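Local coordinates for long form salivary protein D7L1 (PDB 3DXL) that binds and sequesters host biogenic amines and leukotrienes during blood feeding by female mosquitoes, blunting the vertebrate response at the bite, at residues L10-R15 / V56-Y61; A25-M30 / L278-A283; T47-K52 / N104-V109; N94-L99 / K111-V116. One frame throughout, in Å; residues are numbered along the deposited sequence.

Contact 1 (L10-R15 / V56-Y61)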
loop_
_atom_site.group_PDB
_atom_site.type_symbol
_atom_site.label_atom_id
_atom_site.label_comp_id
_atom_site.label_asym_id
_atom_site.label_seq_id
_atom_site.Cartn_x
_atom_site.Cartn_y
_atom_site.Cartn_z
ATOM N N LEU A 10 -1.668 7.126 1.429
ATOM C CA LEU A 10 -2.981 6.774 0.907
ATOM C C LEU A 10 -3.185 5.260 1.016
ATOM O O LEU A 10 -4.262 4.787 1.397
ATOM C CB LEU A 10 -3.152 7.236 -0.543
ATOM C CG LEU A 10 -4.530 6.998 -1.165
ATOM C CD1 LEU A 10 -5.647 7.814 -0.474
ATOM C CD2 LEU A 10 -4.464 7.309 -2.642
ATOM N N PHE A 11 -2.147 4.490 0.681
ATOM C CA PHE A 11 -2.229 3.046 0.814
ATOM C C PHE A 11 -2.531 2.648 2.263
ATOM O O PHE A 11 -3.403 1.819 2.510
ATOM C CB PHE A 11 -0.952 2.365 0.337
ATOM C CG PHE A 11 -1.020 0.883 0.453
ATOM C CD1 PHE A 11 -1.709 0.134 -0.498
ATOM C CD2 PHE A 11 -0.457 0.233 1.539
ATOM C CE1 PHE A 11 -1.819 -1.250 -0.371
ATOM C CE2 PHE A 11 -0.555 -1.148 1.674
ATOM C CZ PHE A 11 -1.237 -1.890 0.712
ATOM N N ILE A 12 -1.789 3.219 3.207
ATOM C CA ILE A 12 -2.001 2.923 4.625
ATOM C C ILE A 12 -3.423 3.249 5.074
ATOM O O ILE A 12 -4.107 2.409 5.658
ATOM C CB ILE A 12 -0.961 3.651 5.520
ATOM C CG1 ILE A 12 0.418 3.010 5.341
ATOM C CG2 ILE A 12 -1.401 3.627 6.993
ATOM C CD1 ILE A 12 1.569 3.800 5.947
ATOM N N PHE A 13 -3.877 4.468 4.792
ATOM C CA PHE A 13 -5.188 4.861 5.279
ATOM C C PHE A 13 -6.281 3.970 4.684
ATOM O O PHE A 13 -7.162 3.480 5.391
ATOM C CB PHE A 13 -5.499 6.336 4.981
ATOM C CG PHE A 13 -4.502 7.328 5.568
ATOM C CD1 PHE A 13 -3.934 7.133 6.820
ATOM C CD2 PHE A 13 -4.140 8.456 4.840
ATOM C CE1 PHE A 13 -3.028 8.063 7.340
ATOM C CE2 PHE A 13 -3.234 9.385 5.352
ATOM C CZ PHE A 13 -2.683 9.178 6.593
ATOM N N THR A 14 -6.228 3.770 3.367
ATOM C CA THR A 14 -7.269 2.985 2.711
ATOM C C THR A 14 -7.242 1.511 3.100
ATOM O O THR A 14 -8.307 0.916 3.280
ATOM C CB THR A 14 -7.272 3.166 1.175
ATOM O OG1 THR A 14 -5.999 2.792 0.639
ATOM C CG2 THR A 14 -7.599 4.611 0.815
ATOM N N ARG A 15 -6.048 0.926 3.244
ATOM C CA ARG A 15 -5.939 -0.456 3.711
ATOM C C ARG A 15 -6.524 -0.601 5.118
ATOM O O ARG A 15 -7.287 -1.523 5.398
ATOM C CB ARG A 15 -4.491 -0.956 3.670
ATOM C CG ARG A 15 -4.245 -2.309 4.343
ATOM C CD ARG A 15 -5.058 -3.470 3.740
ATOM N NE ARG A 15 -4.799 -3.675 2.314
ATOM C CZ ARG A 15 -3.782 -4.382 1.834
ATOM N NH1 ARG A 15 -2.923 -4.989 2.648
ATOM N NH2 ARG A 15 -3.632 -4.491 0.521
ATOM N N VAL A 56 0.412 1.532 13.545
ATOM C CA VAL A 56 1.364 0.443 13.332
ATOM C C VAL A 56 2.021 0.536 11.954
ATOM O O VAL A 56 3.240 0.428 11.836
ATOM C CB VAL A 56 0.705 -0.929 13.563
ATOM C CG1 VAL A 56 1.618 -2.066 13.117
ATOM C CG2 VAL A 56 0.354 -1.079 15.038
ATOM N N ARG A 57 1.222 0.770 10.917
ATOM C CA ARG A 57 1.797 0.845 9.565
ATOM C C ARG A 57 2.725 2.048 9.383
ATOM O O ARG A 57 3.691 1.991 8.625
ATOM C CB ARG A 57 0.706 0.815 8.487
ATOM C CG ARG A 57 0.111 -0.569 8.258
ATOM C CD ARG A 57 -0.736 -0.593 6.994
ATOM N NE ARG A 57 -1.084 -1.958 6.602
ATOM C CZ ARG A 57 -0.433 -2.689 5.698
ATOM N NH1 ARG A 57 0.599 -2.197 5.023
ATOM N NH2 ARG A 57 -0.845 -3.919 5.437
ATOM N N THR A 58 2.462 3.131 10.112
ATOM C CA THR A 58 3.319 4.316 10.005
ATOM C C THR A 58 4.539 4.199 10.896
ATOM O O THR A 58 5.534 4.883 10.671
ATOM C CB THR A 58 2.594 5.616 10.366
ATOM O OG1 THR A 58 2.040 5.507 11.683
ATOM C CG2 THR A 58 1.508 5.909 9.354
ATOM N N GLY A 59 4.473 3.319 11.890
ATOM C CA GLY A 59 5.576 3.146 12.834
ATOM C C GLY A 59 5.485 4.039 14.059
ATOM O O GLY A 59 6.407 4.064 14.876
ATOM N N LEU A 60 4.371 4.758 14.206
ATOM C CA LEU A 60 4.149 5.589 15.391
ATOM C C LEU A 60 3.906 4.748 16.627
ATOM O O LEU A 60 4.229 5.172 17.740
ATOM C CB LEU A 60 2.979 6.548 15.179
ATOM C CG LEU A 60 3.266 7.781 14.339
ATOM C CD1 LEU A 60 1.981 8.395 13.864
ATOM C CD2 LEU A 60 4.087 8.795 15.133
ATOM N N TYR A 61 3.293 3.583 16.438
ATOM C CA TYR A 61 3.198 2.589 17.500
ATOM C C TYR A 61 3.978 1.361 17.082
ATOM O O TYR A 61 3.755 0.796 16.005
ATOM C CB TYR A 61 1.749 2.234 17.888
ATOM C CG TYR A 61 1.687 1.197 18.995
ATOM C CD1 TYR A 61 1.979 1.545 20.322
ATOM C CD2 TYR A 61 1.387 -0.139 18.715
ATOM C CE1 TYR A 61 1.953 0.598 21.329
ATOM C CE2 TYR A 61 1.358 -1.095 19.722
ATOM C CZ TYR A 61 1.642 -0.715 21.022
ATOM O OH TYR A 61 1.611 -1.677 21.999
HETATM O O HOH W 1 -2.725 -6.087 5.440
#

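Contact 2 (A25-M30 / L278-A283). Unlike the reference sequence in segment 278-283: N281 (reference Lys).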
loop_
_atom_site.group_PDB
_atom_site.type_symbol
_atom_site.label_atom_id
_atom_site.label_comp_id
_atom_site.label_asym_id
_atom_site.label_seq_id
_atom_site.Cartn_x
_atom_site.Cartn_y
_atom_site.Cartn_z
ATOM N N ALA A 25 -24.859 -0.730 9.069
ATOM C CA ALA A 25 -25.370 0.628 8.904
ATOM C C ALA A 25 -24.364 1.730 9.255
ATOM O O ALA A 25 -24.494 2.857 8.784
ATOM C CB ALA A 25 -26.651 0.811 9.696
ATOM N N ASN A 26 -23.365 1.411 10.072
ATOM C CA ASN A 26 -22.376 2.412 10.469
ATOM C C ASN A 26 -21.260 2.634 9.457
ATOM O O ASN A 26 -20.437 3.531 9.639
ATOM C CB ASN A 26 -21.757 2.052 11.817
ATOM C CG ASN A 26 -22.761 2.066 12.941
ATOM O OD1 ASN A 26 -23.680 2.891 12.968
ATOM N ND2 ASN A 26 -22.589 1.153 13.885
ATOM N N ARG A 27 -21.221 1.831 8.393
ATOM C CA ARG A 27 -20.084 1.864 7.473
ATOM C C ARG A 27 -19.864 3.234 6.840
ATOM O O ARG A 27 -18.774 3.800 6.937
ATOM C CB ARG A 27 -20.203 0.794 6.390
ATOM C CG ARG A 27 -18.920 0.656 5.575
ATOM C CD ARG A 27 -19.031 -0.490 4.574
ATOM N NE ARG A 27 -17.795 -0.740 3.841
ATOM C CZ ARG A 27 -16.850 -1.605 4.197
ATOM N NH1 ARG A 27 -16.972 -2.335 5.300
ATOM N NH2 ARG A 27 -15.774 -1.762 3.430
ATOM N N LEU A 28 -20.886 3.753 6.171
ATOM C CA LEU A 28 -20.736 5.033 5.484
ATOM C C LEU A 28 -20.494 6.222 6.435
ATOM O O LEU A 28 -19.609 7.040 6.172
ATOM C CB LEU A 28 -21.896 5.285 4.509
ATOM C CG LEU A 28 -21.942 4.356 3.285
ATOM C CD1 LEU A 28 -23.168 4.668 2.446
ATOM C CD2 LEU A 28 -20.678 4.458 2.443
ATOM N N PRO A 29 -21.271 6.334 7.534
ATOM C CA PRO A 29 -20.942 7.382 8.515
ATOM C C PRO A 29 -19.505 7.312 9.051
ATOM O O PRO A 29 -18.843 8.358 9.161
ATOM C CB PRO A 29 -21.968 7.156 9.630
ATOM C CG PRO A 29 -23.139 6.520 8.921
ATOM C CD PRO A 29 -22.508 5.615 7.903
ATOM N N MET A 30 -19.014 6.110 9.366
ATOM C CA MET A 30 -17.641 5.982 9.845
ATOM C C MET A 30 -16.634 6.374 8.765
ATOM O O MET A 30 -15.697 7.130 9.038
ATOM C CB MET A 30 -17.362 4.581 10.390
ATOM C CG MET A 30 -18.149 4.260 11.650
ATOM S SD MET A 30 -17.161 3.380 12.860
ATOM C CE MET A 30 -18.387 2.393 13.700
ATOM N N LEU A 278 -14.260 0.558 -0.029
ATOM C CA LEU A 278 -14.626 1.308 1.175
ATOM C C LEU A 278 -16.120 1.629 1.319
ATOM O O LEU A 278 -16.697 1.345 2.366
ATOM C CB LEU A 278 -13.732 2.535 1.394
ATOM C CG LEU A 278 -12.229 2.249 1.449
ATOM C CD1 LEU A 278 -11.475 3.489 1.900
ATOM C CD2 LEU A 278 -11.900 1.075 2.341
ATOM N N PRO A 279 -16.766 2.210 0.283
ATOM C CA PRO A 279 -18.214 2.425 0.445
ATOM C C PRO A 279 -18.976 1.131 0.780
ATOM O O PRO A 279 -19.915 1.156 1.576
ATOM C CB PRO A 279 -18.636 2.990 -0.915
ATOM C CG PRO A 279 -17.398 3.650 -1.434
ATOM C CD PRO A 279 -16.292 2.715 -1.021
ATOM N N LYS A 280 -18.557 0.017 0.183
ATOM C CA LYS A 280 -19.087 -1.306 0.502
ATOM C C LYS A 280 -18.174 -2.331 -0.134
ATOM O O LYS A 280 -17.686 -2.124 -1.250
ATOM C CB LYS A 280 -20.520 -1.485 -0.030
ATOM C CG LYS A 280 -21.254 -2.741 0.467
ATOM C CD LYS A 280 -21.432 -2.730 1.990
ATOM C CE LYS A 280 -22.327 -3.868 2.469
ATOM N NZ LYS A 280 -22.438 -3.910 3.963
ATOM N N ASN A 281 -17.914 -3.415 0.588
ATOM C CA ASN A 281 -17.186 -4.542 0.032
ATOM C C ASN A 281 -17.805 -4.924 -1.314
ATOM O O ASN A 281 -19.012 -5.170 -1.401
ATOM C CB ASN A 281 -17.205 -5.713 1.018
ATOM C CG ASN A 281 -16.914 -7.043 0.357
ATOM O OD1 ASN A 281 -17.824 -7.729 -0.121
ATOM N ND2 ASN A 281 -15.645 -7.427 0.344
ATOM N N GLN A 282 -16.982 -4.935 -2.361
ATOM C CA GLN A 282 -17.447 -5.298 -3.702
ATOM C C GLN A 282 -17.311 -6.796 -3.930
ATOM O O GLN A 282 -16.321 -7.406 -3.525
ATOM C CB GLN A 282 -16.684 -4.521 -4.783
ATOM C CG GLN A 282 -16.919 -3.011 -4.769
ATOM C CD GLN A 282 -16.593 -2.342 -6.099
ATOM O OE1 GLN A 282 -17.036 -2.790 -7.162
ATOM N NE2 GLN A 282 -15.828 -1.256 -6.046
ATOM N N ALA A 283 -18.319 -7.384 -4.571
ATOM C CA ALA A 283 -18.288 -8.801 -4.912
ATOM C C ALA A 283 -17.372 -9.026 -6.108
ATOM O O ALA A 283 -17.438 -8.291 -7.103
ATOM C CB ALA A 283 -19.694 -9.316 -5.209
#

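Contact 3 (T47-K52 / N104-V109)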
loop_
_atom_site.group_PDB
_atom_site.type_symbol
_atom_site.label_atom_id
_atom_site.label_comp_id
_atom_site.label_asym_id
_atom_site.label_seq_id
_atom_site.Cartn_x
_atom_site.Cartn_y
_atom_site.Cartn_z
ATOM N N THR A 47 -13.298 1.783 15.230
ATOM C CA THR A 47 -12.479 2.989 15.212
ATOM C C THR A 47 -11.144 2.742 15.893
ATOM O O THR A 47 -10.090 3.180 15.423
ATOM C CB THR A 47 -13.201 4.132 15.923
ATOM O OG1 THR A 47 -14.478 4.321 15.314
ATOM C CG2 THR A 47 -12.400 5.425 15.842
ATOM N N GLN A 48 -11.199 2.034 17.010
ATOM C CA GLN A 48 -9.997 1.760 17.779
ATOM C C GLN A 48 -8.996 0.933 16.978
ATOM O O GLN A 48 -7.805 1.242 16.948
ATOM C CB GLN A 48 -10.356 1.075 19.092
ATOM C CG GLN A 48 -11.187 1.976 19.993
ATOM C CD GLN A 48 -11.940 1.235 21.071
ATOM O OE1 GLN A 48 -11.712 0.051 21.320
ATOM N NE2 GLN A 48 -12.854 1.944 21.727
ATOM N N CYS A 49 -9.480 -0.109 16.307
ATOM C CA CYS A 49 -8.582 -0.948 15.522
ATOM C C CYS A 49 -8.117 -0.268 14.247
ATOM O O CYS A 49 -6.988 -0.485 13.817
ATOM C CB CYS A 49 -9.206 -2.309 15.221
ATOM S SG CYS A 49 -9.250 -3.399 16.666
ATOM N N PHE A 50 -8.973 0.560 13.651
ATOM C CA PHE A 50 -8.549 1.407 12.531
ATOM C C PHE A 50 -7.364 2.286 12.953
ATOM O O PHE A 50 -6.341 2.353 12.269
ATOM C CB PHE A 50 -9.701 2.293 12.039
ATOM C CG PHE A 50 -9.256 3.424 11.145
ATOM C CD1 PHE A 50 -8.696 3.167 9.894
ATOM C CD2 PHE A 50 -9.388 4.757 11.548
ATOM C CE1 PHE A 50 -8.259 4.206 9.079
ATOM C CE2 PHE A 50 -8.969 5.800 10.725
ATOM C CZ PHE A 50 -8.400 5.522 9.488
ATOM N N GLY A 51 -7.507 2.973 14.084
ATOM C CA GLY A 51 -6.454 3.856 14.572
ATOM C C GLY A 51 -5.175 3.097 14.856
ATOM O O GLY A 51 -4.098 3.525 14.461
ATOM N N LYS A 52 -5.285 1.960 15.538
ATOM C CA LYS A 52 -4.107 1.141 15.807
ATOM C C LYS A 52 -3.432 0.724 14.497
ATOM O O LYS A 52 -2.213 0.765 14.381
ATOM C CB LYS A 52 -4.444 -0.093 16.652
ATOM C CG LYS A 52 -3.229 -0.976 16.937
ATOM C CD LYS A 52 -3.601 -2.355 17.478
ATOM C CE LYS A 52 -2.473 -3.362 17.222
ATOM N NZ LYS A 52 -2.718 -4.699 17.824
ATOM N N ASN A 104 -0.368 -3.716 23.494
ATOM C CA ASN A 104 -0.653 -3.950 22.078
ATOM C C ASN A 104 -2.055 -4.527 21.860
ATOM O O ASN A 104 -2.220 -5.662 21.402
ATOM C CB ASN A 104 0.430 -4.860 21.475
ATOM C CG ASN A 104 0.248 -5.089 19.981
ATOM O OD1 ASN A 104 -0.249 -4.222 19.263
ATOM N ND2 ASN A 104 0.652 -6.264 19.510
ATOM N N ASP A 105 -3.060 -3.744 22.233
ATOM C CA ASP A 105 -4.443 -4.010 21.877
ATOM C C ASP A 105 -5.052 -2.717 21.353
ATOM O O ASP A 105 -4.616 -1.622 21.720
ATOM C CB ASP A 105 -5.241 -4.596 23.055
ATOM C CG ASP A 105 -5.338 -3.652 24.243
ATOM O OD1 ASP A 105 -4.504 -3.783 25.170
ATOM O OD2 ASP A 105 -6.250 -2.801 24.266
ATOM N N CYS A 106 -6.048 -2.846 20.484
ATOM C CA CYS A 106 -6.618 -1.688 19.803
ATOM C C CYS A 106 -7.078 -0.610 20.771
ATOM O O CYS A 106 -6.766 0.565 20.596
ATOM C CB CYS A 106 -7.794 -2.103 18.925
ATOM S SG CYS A 106 -7.400 -3.202 17.569
ATOM N N ALA A 107 -7.834 -1.021 21.782
ATOM C CA ALA A 107 -8.422 -0.076 22.727
ATOM C C ALA A 107 -7.350 0.768 23.431
ATOM O O ALA A 107 -7.462 1.995 23.507
ATOM C CB ALA A 107 -9.295 -0.810 23.749
ATOM N N ALA A 108 -6.306 0.098 23.906
ATOM C CA ALA A 108 -5.247 0.763 24.663
ATOM C C ALA A 108 -4.427 1.715 23.793
ATOM O O ALA A 108 -4.157 2.858 24.188
ATOM C CB ALA A 108 -4.354 -0.262 25.346
ATOM N N VAL A 109 -4.040 1.248 22.607
ATOM C CA VAL A 109 -3.282 2.061 21.669
ATOM C C VAL A 109 -4.088 3.288 21.260
ATOM O O VAL A 109 -3.579 4.420 21.290
ATOM C CB VAL A 109 -2.857 1.240 20.426
ATOM C CG1 VAL A 109 -2.207 2.132 19.372
ATOM C CG2 VAL A 109 -1.906 0.124 20.839
#

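Contact 4 (N94-L99 / K111-V116)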
loop_
_atom_site.group_PDB
_atom_site.type_symbol
_atom_site.label_atom_id
_atom_site.label_comp_id
_atom_site.label_asym_id
_atom_site.label_seq_id
_atom_site.Cartn_x
_atom_site.Cartn_y
_atom_site.Cartn_z
ATOM N N ASN A 94 7.388 15.452 20.606
ATOM C CA ASN A 94 7.481 15.437 22.066
ATOM C C ASN A 94 6.278 14.772 22.731
ATOM O O ASN A 94 6.445 13.963 23.642
ATOM C CB ASN A 94 7.684 16.855 22.618
ATOM C CG ASN A 94 9.080 17.382 22.368
ATOM O OD1 ASN A 94 10.005 16.621 22.079
ATOM N ND2 ASN A 94 9.241 18.698 22.481
ATOM N N ALA A 95 5.072 15.111 22.275
ATOM C CA ALA A 95 3.852 14.498 22.810
ATOM C C ALA A 95 3.843 12.977 22.604
ATOM O O ALA A 95 3.456 12.222 23.494
ATOM C CB ALA A 95 2.617 15.143 22.209
ATOM N N VAL A 96 4.299 12.527 21.438
ATOM C CA VAL A 96 4.399 11.086 21.176
ATOM C C VAL A 96 5.465 10.430 22.064
ATOM O O VAL A 96 5.201 9.411 22.701
ATOM C CB VAL A 96 4.646 10.789 19.673
ATOM C CG1 VAL A 96 4.919 9.296 19.444
ATOM C CG2 VAL A 96 3.445 11.227 18.851
ATOM N N LYS A 97 6.652 11.035 22.121
ATOM C CA LYS A 97 7.758 10.547 22.959
ATOM C C LYS A 97 7.387 10.365 24.431
ATOM O O LYS A 97 7.901 9.466 25.098
ATOM C CB LYS A 97 8.956 11.492 22.854
ATOM C CG LYS A 97 9.862 11.221 21.664
ATOM C CD LYS A 97 11.049 12.183 21.614
ATOM C CE LYS A 97 12.201 11.736 22.510
ATOM N NZ LYS A 97 11.869 11.814 23.959
ATOM N N GLN A 98 6.491 11.217 24.919
ATOM C CA GLN A 98 6.117 11.243 26.335
ATOM C C GLN A 98 4.883 10.401 26.684
ATOM O O GLN A 98 4.532 10.264 27.857
ATOM C CB GLN A 98 5.945 12.690 26.796
ATOM C CG GLN A 98 7.261 13.466 26.812
ATOM C CD GLN A 98 7.077 14.970 26.704
ATOM O OE1 GLN A 98 6.124 15.535 27.238
ATOM N NE2 GLN A 98 8.002 15.628 26.014
ATOM N N LEU A 99 4.229 9.828 25.672
ATOM C CA LEU A 99 3.174 8.843 25.916
ATOM C C LEU A 99 3.749 7.654 26.687
ATOM O O LEU A 99 4.907 7.273 26.465
ATOM C CB LEU A 99 2.546 8.363 24.598
ATOM C CG LEU A 99 1.632 9.346 23.872
ATOM C CD1 LEU A 99 1.194 8.735 22.537
ATOM C CD2 LEU A 99 0.427 9.708 24.726
ATOM N N LYS A 111 -6.707 4.730 22.788
ATOM C CA LYS A 111 -6.977 5.628 23.907
ATOM C C LYS A 111 -5.754 6.494 24.222
ATOM O O LYS A 111 -5.892 7.685 24.491
ATOM C CB LYS A 111 -7.429 4.818 25.124
ATOM C CG LYS A 111 -7.707 5.644 26.372
ATOM C CD LYS A 111 -8.265 4.773 27.491
ATOM C CE LYS A 111 -8.354 5.537 28.813
ATOM N NZ LYS A 111 -7.010 5.843 29.383
ATOM N N ALA A 112 -4.567 5.897 24.170
ATOM C CA ALA A 112 -3.326 6.617 24.465
ATOM C C ALA A 112 -3.020 7.692 23.431
ATOM O O ALA A 112 -2.607 8.803 23.780
ATOM C CB ALA A 112 -2.162 5.655 24.575
ATOM N N TYR A 113 -3.224 7.362 22.157
ATOM C CA TYR A 113 -2.897 8.285 21.083
ATOM C C TYR A 113 -3.949 9.369 20.832
ATOM O O TYR A 113 -3.613 10.444 20.355
ATOM C CB TYR A 113 -2.581 7.523 19.775
ATOM C CG TYR A 113 -2.083 8.439 18.678
ATOM C CD1 TYR A 113 -0.758 8.887 18.662
ATOM C CD2 TYR A 113 -2.937 8.875 17.668
ATOM C CE1 TYR A 113 -0.302 9.744 17.675
ATOM C CE2 TYR A 113 -2.490 9.736 16.680
ATOM C CZ TYR A 113 -1.169 10.167 16.686
ATOM O OH TYR A 113 -0.733 11.029 15.709
ATOM N N ASP A 114 -5.218 9.094 21.135
ATOM C CA ASP A 114 -6.298 10.022 20.779
ATOM C C ASP A 114 -6.042 11.483 21.246
ATOM O O ASP A 114 -6.256 12.409 20.479
ATOM C CB ASP A 114 -7.653 9.485 21.264
ATOM C CG ASP A 114 -8.832 10.268 20.728
ATOM O OD1 ASP A 114 -8.888 10.577 19.521
ATOM O OD2 ASP A 114 -9.738 10.553 21.533
ATOM N N PRO A 115 -5.583 11.697 22.500
ATOM C CA PRO A 115 -5.295 13.092 22.898
ATOM C C PRO A 115 -4.236 13.774 22.026
ATOM O O PRO A 115 -4.332 14.982 21.761
ATOM C CB PRO A 115 -4.782 12.951 24.339
ATOM C CG PRO A 115 -5.410 11.682 24.824
ATOM C CD PRO A 115 -5.339 10.765 23.612
ATOM N N VAL A 116 -3.249 13.000 21.572
ATOM C CA VAL A 116 -2.203 13.512 20.700
ATOM C C VAL A 116 -2.773 13.822 19.322
ATOM O O VAL A 116 -2.492 14.867 18.750
ATOM C CB VAL A 116 -1.014 12.526 20.581
ATOM C CG1 VAL A 116 0.035 13.048 19.602
ATOM C CG2 VAL A 116 -0.395 12.265 21.955
#

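Contact 1 (L10-R15 / V56-Y61)
In the N-terminal odorant-binding-type domain, helix 6-20 packs against the last turn of helix 45-58, with F11, I12 and R15 facing R57 and T58. I12 and R57 run alongside each other, pointing opposite ways, and I12 CG2 rests 3.8 Å from R57 CB. The tip of I12 goes further along: in one of two T58 conformers its CD1 lies 4.0 Å from T58 CG2. R57 is extended from CG to NE, which carries its guanidinium to the edge of the F11 ring, where NH1 sits near the ring plane, 3.7 Å from F11 CE2, with the two planes 79° apart. T58 probably faces the lipid pocket, its side chain about 8 Å from that of W37, which binds leukotriene E4, and close to a glycerol probably from the crystallisation liquor; R57 NH1 also bonds weakly to the glycerol. R15 bends at chi2 and chi3 (60° and 59°), which sets one guanidinium face over F11 CZ, 3.5 Å from its plane and off-centre. R15 CG covers one face of the R57 guanidinium. The like-charged R15 NH1 and R57 NH2 approach to 3.6 Å; a water accepts from both, 3.0 Å from R15 NH1 and weakly from R57 NH2. R15 NH2 also forms a salt bridge with E210 of helix 208-217, which probably offsets the crowding of positive charge.

Contact 2 (A25-M30 / L278-A283)
R27 and L28, near the start of helix 27-34, meet the loop L278-N281 that follows helix 257-271. The polar part is carried by R27. Its chain is extended from CG to NE, with CG anti to the backbone N (chi1 -170°), which brings NE to the loop backbone. NE donates to L278 O at 2.8 Å, a bent bond with an N-H...O angle of 140°; the donor is tilted from the carbonyl plane, and the oxygen lies 27° out of the guanidinium plane. Beyond the two segments, R27 NH2 bonds to N277 O and R27 NH1 to E22 O, so all three nitrogens of this buried group donate to backbone carbonyls. Looser carbon-to-oxygen contacts come next: R27 CD and L28 CD2 each approach P279 O to 3.5 Å. The backbone also packs on the guanidinium, N281 N lying over one face, 3.9 Å from R27 NH2. Among carbon contacts, L28 CD2 touches P279 CB at 4.2 Å, and the methylenes R27 CD and K280 CD meet at the same distance. L278 itself turns its side chain to M17 and E18 of helix 6-20, fitting the loop against two helices of the N-terminal half. The lysine amine stays apart from the arginine, K280 NZ lying 5.6 Å from R27 NE. The polar grip on the loop is to main-chain oxygens, L278 O and N277 O, and depends little on loop side-chain identity; the buried positive charge is probably balanced by carbonyl dipoles and, weakly, by D23.

Contact 3 (T47-K52 / N104-V109)
K52 NZ donates to N104 OD1 at 2.9 Å, approaching from above the amide plane, 49° out of it, while the two side chains cross at about a right angle. With its chain fully extended (chi1 179°), K52 runs across the start of helix 106-119. On the way its CD passes 3.9 Å from C106 SG, and its CG lies 4.1 Å from V109 CG1. Beside this lysine sits the covalent link, the disulfide between C49 SG and C106 SG (2.1 Å), right-handed with chi3 102°. It ties the N-terminal half of helix 45-58 to the first turn of helix 106-119 and brings the backbones close; disulfides joining helices are a known feature of the odorant-binding-protein fold, and C49-C106 is one of them here. Q48 fills the other flank: its CB packs 4.1 Å from C106 CB, and its OE1 lies 3.5 Å from A107 CB, while its NE2 bonds to V42 O. Just ahead of C106, D105 is the N-cap, its OD2 accepting from A108 N at 2.9 Å from above the carboxylate plane, a capping bond at the start of the helix. Around the pair, C49 and F50 lean on helix 6-20, T47 on helix 27-34 and V109 on Y61 of strand 61-62, which N104 also touches.

Contact 4 (N94-L99 / K111-V116)
A112 offers its backbone to L99, whose CD2 comes 3.3 Å from A112 O, a close approach of a methyl to a carbonyl oxygen. Next comes Y113, whose chi1 of -173° swings the ring toward helix 86-97. V96 CG2 meets that ring at its edge, near the plane, 4.2 Å from Y113 CE1, while L99 CD1 approaches obliquely. The phenol oxygen, Y113 OH, hydrogen-bonds to Y92 OH one turn earlier on helix 86-97. The two segments run antiparallel, A95 opposite V116 and L99 opposite A112, the end of helix 86-97 against the middle of helix 106-119, consecutive helices of the N-terminal odorant-binding-type domain joined by a short connection. F68 of strand 67-68 packs on V96, L99, A112 and Y113. The Y113 side chain is about 6 Å from that of W37, which binds leukotriene E4, and close to a glycerol probably from the crystallisation liquor. At P115 the helix kinks. V116 follows and splits its methyls between partners: CG1 lies 3.9 Å from V96 CG2, and CG2 lies 3.9 Å from L99 CD2 and 4.2 Å from A95 CB. V116 CB itself sits over one face of the Y113 ring, offset toward the rim.

How the contacts relate
Contacts 1, 3 and 4 all fall within the N-terminal PBP/GOBP range; lipids bind in the N-terminal pocket. Helix 45-58 serves contacts 1 and 3, whose centres are 13 Å apart, and helix 106-119 serves contacts 3 and 4, also 13 Å apart, so contact 3 links the other two. L60 of contact 1 also touches Y113 of contact 4. Along the chain contacts 1 and 3 interleave, as do 3 and 4, while contact 4 opens after contact 1 has closed. Contact 2 joins segments 248 residues apart; contacts 3 and 4 are nested within it and contact 1 crosses it, centres 19 Å apart. It ties the loop after helix 257-271 back onto the N-terminal half, where L278 touches T14.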